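Local coordinates for sortase family protein (Clostridium perfringens, PDB 6IXZ) that is a class C sortase, probably a cysteine transpeptidase that joins pilin subunits covalently during pilus assembly, at residues Val26-Ile30 with Ile135-Asp139; Asn32-Tyr36 with Leu49-Ile55. All blocks are in the same frame, centred on the assembly; numbering follows the deposited sequence.

How the interactions relate
Both contacts use helix 23-41: interaction 1 sets its earlier part, 26-30, against the hairpin turn at 135-139, and interaction 2 sets the following part, 32-36, against the loop 49-55 that leads into strand 60-66. Along the sequence, interaction 2 falls within the span that interaction 1 brackets. Their centres are about 12 Å apart, and two contacts join them: Leu136 CD2 lies 3.4 Å from Ile33 CD1, and Leu29 CD1 lies 3.6 Å from Leu53 O. Their centres are about 15 and 16 Å from that of the chain, on the same side, and both lie away from the predicted catalytic residues His110 and Cys172.

Interaction 1 of 2, residues Val26-Ile30 with Ile135-Asp139; sequences VDDLI and ILKKD
Leu136 reaches from the hairpin turn to Leu29 and Ile30 on the helix, and tracing it outward locates most of the contact. Its CB meets the end of Ile30, with CD1 of Ile30 3.8 Å from CB of Leu136. One bond further, CG of Leu136 lies 4.0 Å from CD2 of Leu29. The CD2 branch of Leu136 completes the approach, 3.8 Å from the same CD2 of Leu29. The two leucine side chains cross at about a right angle, whereas Ile30 and Leu136 run past each other in opposite directions. Leu29 has CG opposite its backbone N (chi1 177°), which carries the branch over to Leu136.

The backbone of the turn is touched as well. CG1 of Val26 sits 3.8 Å from the carbonyl O of Leu136, and CD1 of Ile30 approaches that oxygen to 4.0 Å, so apolar groups one helical turn apart both meet one peptide oxygen. At the margins, Lys137 and Lys138 contribute aliphatic carbons: CG of the former packs near Val26 and CD of the latter near Ile30. The Lys137 chain then turns off, and its NZ makes a weak hydrogen bond to OD1 of Asn19. Ile18 of helix 5-18 also packs on Leu136, which is buried in this otherwise surface-lying contact.

The turn owes its shape to positive phi values at Leu136 and Lys137 (45° and 78°). Two backbone hydrogen bonds close it: Lys138 N to Ile135 O (2.8 Å) and Ile135 N to Lys138 O (2.9 Å). This is the type I' turn of a two-residue beta hairpin, here linking strands 130-135 and 138-150 of the sortase beta-barrel fold and packing against the N-terminal helical region.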
# COMPACT_ATOMS: atom_id res chain seq x y z
N VAL A 26 -16.19 10.82 -4.47
CA VAL A 26 -15.49 9.59 -4.10
C VAL A 26 -15.67 8.54 -5.19
O VAL A 26 -14.70 7.91 -5.62
CB VAL A 26 -16.01 9.01 -2.76
CG1 VAL A 26 -15.22 7.75 -2.39
CG2 VAL A 26 -15.93 10.05 -1.64
N ASP A 27 -16.93 8.34 -5.61
CA ASP A 27 -17.26 7.42 -6.72
C ASP A 27 -16.43 7.72 -7.95
O ASP A 27 -15.88 6.82 -8.58
CB ASP A 27 -18.74 7.54 -7.10
CG ASP A 27 -19.65 6.70 -6.22
OD1 ASP A 27 -19.14 6.09 -5.27
OD2 ASP A 27 -20.86 6.58 -6.53
N ASP A 28 -16.36 8.99 -8.32
CA ASP A 28 -15.67 9.33 -9.55
C ASP A 28 -14.15 9.17 -9.41
O ASP A 28 -13.48 8.78 -10.37
CB ASP A 28 -16.09 10.72 -10.05
CG ASP A 28 -17.36 10.67 -10.93
OD1 ASP A 28 -17.30 10.13 -12.06
OD2 ASP A 28 -18.45 11.08 -10.45
N LEU A 29 -13.63 9.35 -8.20
CA LEU A 29 -12.21 9.12 -7.95
C LEU A 29 -11.86 7.62 -8.04
O LEU A 29 -10.91 7.23 -8.69
CB LEU A 29 -11.79 9.68 -6.59
CG LEU A 29 -10.32 9.41 -6.25
CD1 LEU A 29 -9.41 10.02 -7.30
CD2 LEU A 29 -9.95 9.90 -4.85
N ILE A 30 -12.68 6.78 -7.42
CA ILE A 30 -12.49 5.33 -7.48
C ILE A 30 -12.57 4.80 -8.93
O ILE A 30 -11.81 3.91 -9.33
CB ILE A 30 -13.56 4.64 -6.62
CG1 ILE A 30 -13.38 5.03 -5.14
CG2 ILE A 30 -13.53 3.13 -6.81
CD1 ILE A 30 -12.27 4.30 -4.42
N ILE A 135 -9.20 2.55 2.46
CA ILE A 135 -8.65 3.38 1.39
C ILE A 135 -9.82 4.00 0.62
O ILE A 135 -10.67 3.29 0.11
CB ILE A 135 -7.82 2.53 0.42
CG1 ILE A 135 -6.67 1.84 1.16
CG2 ILE A 135 -7.35 3.37 -0.77
CD1 ILE A 135 -5.42 2.66 1.32
N LEU A 136 -9.93 5.33 0.67
CA LEU A 136 -11.04 6.04 0.03
C LEU A 136 -12.38 5.36 0.31
O LEU A 136 -13.16 5.08 -0.62
CB LEU A 136 -10.79 6.17 -1.48
CG LEU A 136 -9.75 7.19 -1.95
CD1 LEU A 136 -8.79 7.59 -0.84
CD2 LEU A 136 -8.98 6.69 -3.15
N LYS A 137 -12.64 5.08 1.58
CA LYS A 137 -13.94 4.56 2.03
C LYS A 137 -14.15 3.07 1.76
O LYS A 137 -15.14 2.49 2.20
CB LYS A 137 -15.09 5.35 1.42
CG LYS A 137 -15.04 6.83 1.72
CD LYS A 137 -15.47 7.10 3.15
CE LYS A 137 -16.98 7.26 3.25
NZ LYS A 137 -17.38 7.57 4.65
N LYS A 138 -13.20 2.45 1.08
CA LYS A 138 -13.23 1.00 0.91
C LYS A 138 -12.57 0.32 2.08
O LYS A 138 -11.53 0.76 2.58
CB LYS A 138 -12.53 0.60 -0.39
CG LYS A 138 -13.28 1.03 -1.64
CD LYS A 138 -12.78 0.27 -2.86
CE LYS A 138 -13.63 -0.95 -3.15
NZ LYS A 138 -14.74 -0.65 -4.11
N ASP A 139 -13.24 -0.72 2.57
CA ASP A 139 -12.67 -1.64 3.53
C ASP A 139 -12.23 -2.90 2.79
O ASP A 139 -13.07 -3.58 2.18
CB ASP A 139 -13.72 -2.00 4.57
CG ASP A 139 -14.09 -0.83 5.47
OD1 ASP A 139 -13.31 0.14 5.61
OD2 ASP A 139 -15.15 -0.93 6.11

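Interaction 2 of 2, residues Asn32-Tyr36 with Leu49-Ile55; sequences NINKY and LPDYLNI
Tyr36 and Leu49 make a CH-pi contact: the CD2 methyl of Leu49 stands 3.9 Å from the centroid of the Tyr36 ring and 22° off its normal. Leu49 CD2 is offset to the rim of the ring, and its nearest atom there is Tyr36 CZ, at 3.6 Å. With CG of Tyr36 opposite its backbone N (chi1 171°), the ring reaches the loop at Leu49 and Pro50, and the leucine side chain crosses it at about a right angle.

Apolar packing continues around this side chain. CD of Pro50 approaches Tyr36 CD1 to 3.5 Å from an oblique direction, and CD1 of Leu53 lies 4.2 Å from Tyr36 CB. The other branch of Leu53, CD2, is tightly packed against CB of Asn32, at 3.4 Å. Nearly one turn before Tyr36 on the helix, Ile33 and Ile55 cross nearly at right angles and touch through their CD1 methyls, 4.0 Å apart. Tyr77 of strand 71-77 packs on Leu49 and Ile55, so the loop lies against the beta structure as well as the helix. As in class C sortases, helices precede the beta-barrel; here the loop after the second, helix 23-41, folds back on it before strand 60-66, with residues 51-53 forming a short 3-10 segment on the way.

Polar and aromatic groups meet at Asn32. CB of Asn32 lies in the plane of the Tyr52 ring at its edge. OD1 of Asn32 comes within 3.5 Å of Tyr52 CE1, a van der Waals approach, with the amide and ring planes 66° apart. Tyr52 has CG between its backbone N and carbonyl carbon, which brings the CE1 edge of the ring alongside Asn32.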
# COMPACT_ATOMS: atom_id res chain seq x y z
N ASN A 32 -11.72 6.49 -11.63
CA ASN A 32 -10.51 6.89 -12.32
C ASN A 32 -9.28 6.08 -11.86
O ASN A 32 -8.46 5.67 -12.69
CB ASN A 32 -10.29 8.39 -12.14
CG ASN A 32 -11.29 9.22 -12.91
OD1 ASN A 32 -11.61 8.93 -14.06
ND2 ASN A 32 -11.77 10.29 -12.30
N ILE A 33 -9.22 5.74 -10.58
CA ILE A 33 -8.21 4.81 -10.10
C ILE A 33 -8.39 3.43 -10.72
O ILE A 33 -7.42 2.74 -11.08
CB ILE A 33 -8.26 4.69 -8.57
CG1 ILE A 33 -7.87 6.02 -7.93
CG2 ILE A 33 -7.34 3.57 -8.11
CD1 ILE A 33 -8.21 6.11 -6.46
N ASN A 34 -9.65 3.00 -10.81
CA ASN A 34 -9.94 1.70 -11.38
C ASN A 34 -9.46 1.66 -12.84
O ASN A 34 -8.79 0.71 -13.23
CB ASN A 34 -11.43 1.35 -11.24
CG ASN A 34 -11.75 0.70 -9.92
OD1 ASN A 34 -10.85 0.18 -9.26
ND2 ASN A 34 -13.02 0.70 -9.52
N LYS A 35 -9.66 2.76 -13.57
CA LYS A 35 -9.21 2.89 -14.97
C LYS A 35 -7.69 2.83 -15.08
O LYS A 35 -7.14 2.17 -15.95
CB LYS A 35 -9.64 4.23 -15.56
CG LYS A 35 -10.68 4.12 -16.65
CD LYS A 35 -10.57 5.28 -17.64
CE LYS A 35 -11.26 4.95 -18.95
NZ LYS A 35 -11.78 6.16 -19.65
N TYR A 36 -7.04 3.58 -14.21
CA TYR A 36 -5.58 3.59 -14.14
C TYR A 36 -5.00 2.19 -13.94
O TYR A 36 -4.24 1.70 -14.78
CB TYR A 36 -5.13 4.50 -12.99
CG TYR A 36 -3.66 4.39 -12.72
CD1 TYR A 36 -2.74 4.89 -13.63
CD2 TYR A 36 -3.19 3.60 -11.68
CE1 TYR A 36 -1.38 4.75 -13.41
CE2 TYR A 36 -1.83 3.45 -11.44
CZ TYR A 36 -0.93 4.03 -12.31
OH TYR A 36 0.41 3.87 -12.07
N LEU A 49 1.15 8.97 -12.43
CA LEU A 49 -0.30 8.92 -12.39
C LEU A 49 -0.84 9.96 -13.36
O LEU A 49 -0.24 11.02 -13.52
CB LEU A 49 -0.83 9.20 -10.98
CG LEU A 49 -0.37 8.26 -9.87
CD1 LEU A 49 -0.88 8.74 -8.53
CD2 LEU A 49 -0.87 6.85 -10.15
N PRO A 50 -1.98 9.66 -14.00
CA PRO A 50 -2.60 10.64 -14.88
C PRO A 50 -3.07 11.88 -14.13
O PRO A 50 -3.38 11.81 -12.95
CB PRO A 50 -3.79 9.88 -15.47
CG PRO A 50 -3.40 8.44 -15.39
CD PRO A 50 -2.59 8.32 -14.14
N ASP A 51 -3.10 13.01 -14.83
CA ASP A 51 -3.21 14.33 -14.19
C ASP A 51 -4.47 14.44 -13.34
O ASP A 51 -4.44 14.96 -12.22
CB ASP A 51 -3.21 15.43 -15.25
CG ASP A 51 -1.89 15.51 -16.01
OD1 ASP A 51 -0.83 15.26 -15.38
OD2 ASP A 51 -1.91 15.80 -17.23
N TYR A 52 -5.58 13.92 -13.88
CA TYR A 52 -6.90 14.16 -13.29
C TYR A 52 -7.19 13.42 -11.98
O TYR A 52 -8.16 13.77 -11.29
CB TYR A 52 -8.01 13.85 -14.30
CG TYR A 52 -7.90 12.49 -14.92
CD1 TYR A 52 -8.43 11.37 -14.29
CD2 TYR A 52 -7.31 12.32 -16.16
CE1 TYR A 52 -8.39 10.13 -14.89
CE2 TYR A 52 -7.25 11.08 -16.77
CZ TYR A 52 -7.80 9.99 -16.13
OH TYR A 52 -7.71 8.75 -16.73
N LEU A 53 -6.39 12.41 -11.63
CA LEU A 53 -6.57 11.72 -10.35
C LEU A 53 -6.36 12.71 -9.21
O LEU A 53 -6.99 12.61 -8.16
CB LEU A 53 -5.62 10.53 -10.21
CG LEU A 53 -5.65 9.45 -11.31
CD1 LEU A 53 -5.06 8.14 -10.80
CD2 LEU A 53 -7.06 9.24 -11.81
N ASN A 54 -5.51 13.70 -9.46
CA ASN A 54 -5.09 14.64 -8.42
C ASN A 54 -4.59 13.90 -7.18
O ASN A 54 -4.67 14.40 -6.05
CB ASN A 54 -6.21 15.63 -8.09
CG ASN A 54 -5.74 17.08 -8.15
OD1 ASN A 54 -5.77 17.80 -7.15
ND2 ASN A 54 -5.21 17.48 -9.30
N ILE A 55 -4.06 12.71 -7.39
CA ILE A 55 -3.23 12.08 -6.40
C ILE A 55 -1.79 12.41 -6.73
O ILE A 55 -1.32 12.15 -7.84
CB ILE A 55 -3.46 10.56 -6.35
CG1 ILE A 55 -4.96 10.31 -6.14
CG2 ILE A 55 -2.64 9.95 -5.22
CD1 ILE A 55 -5.35 8.86 -6.09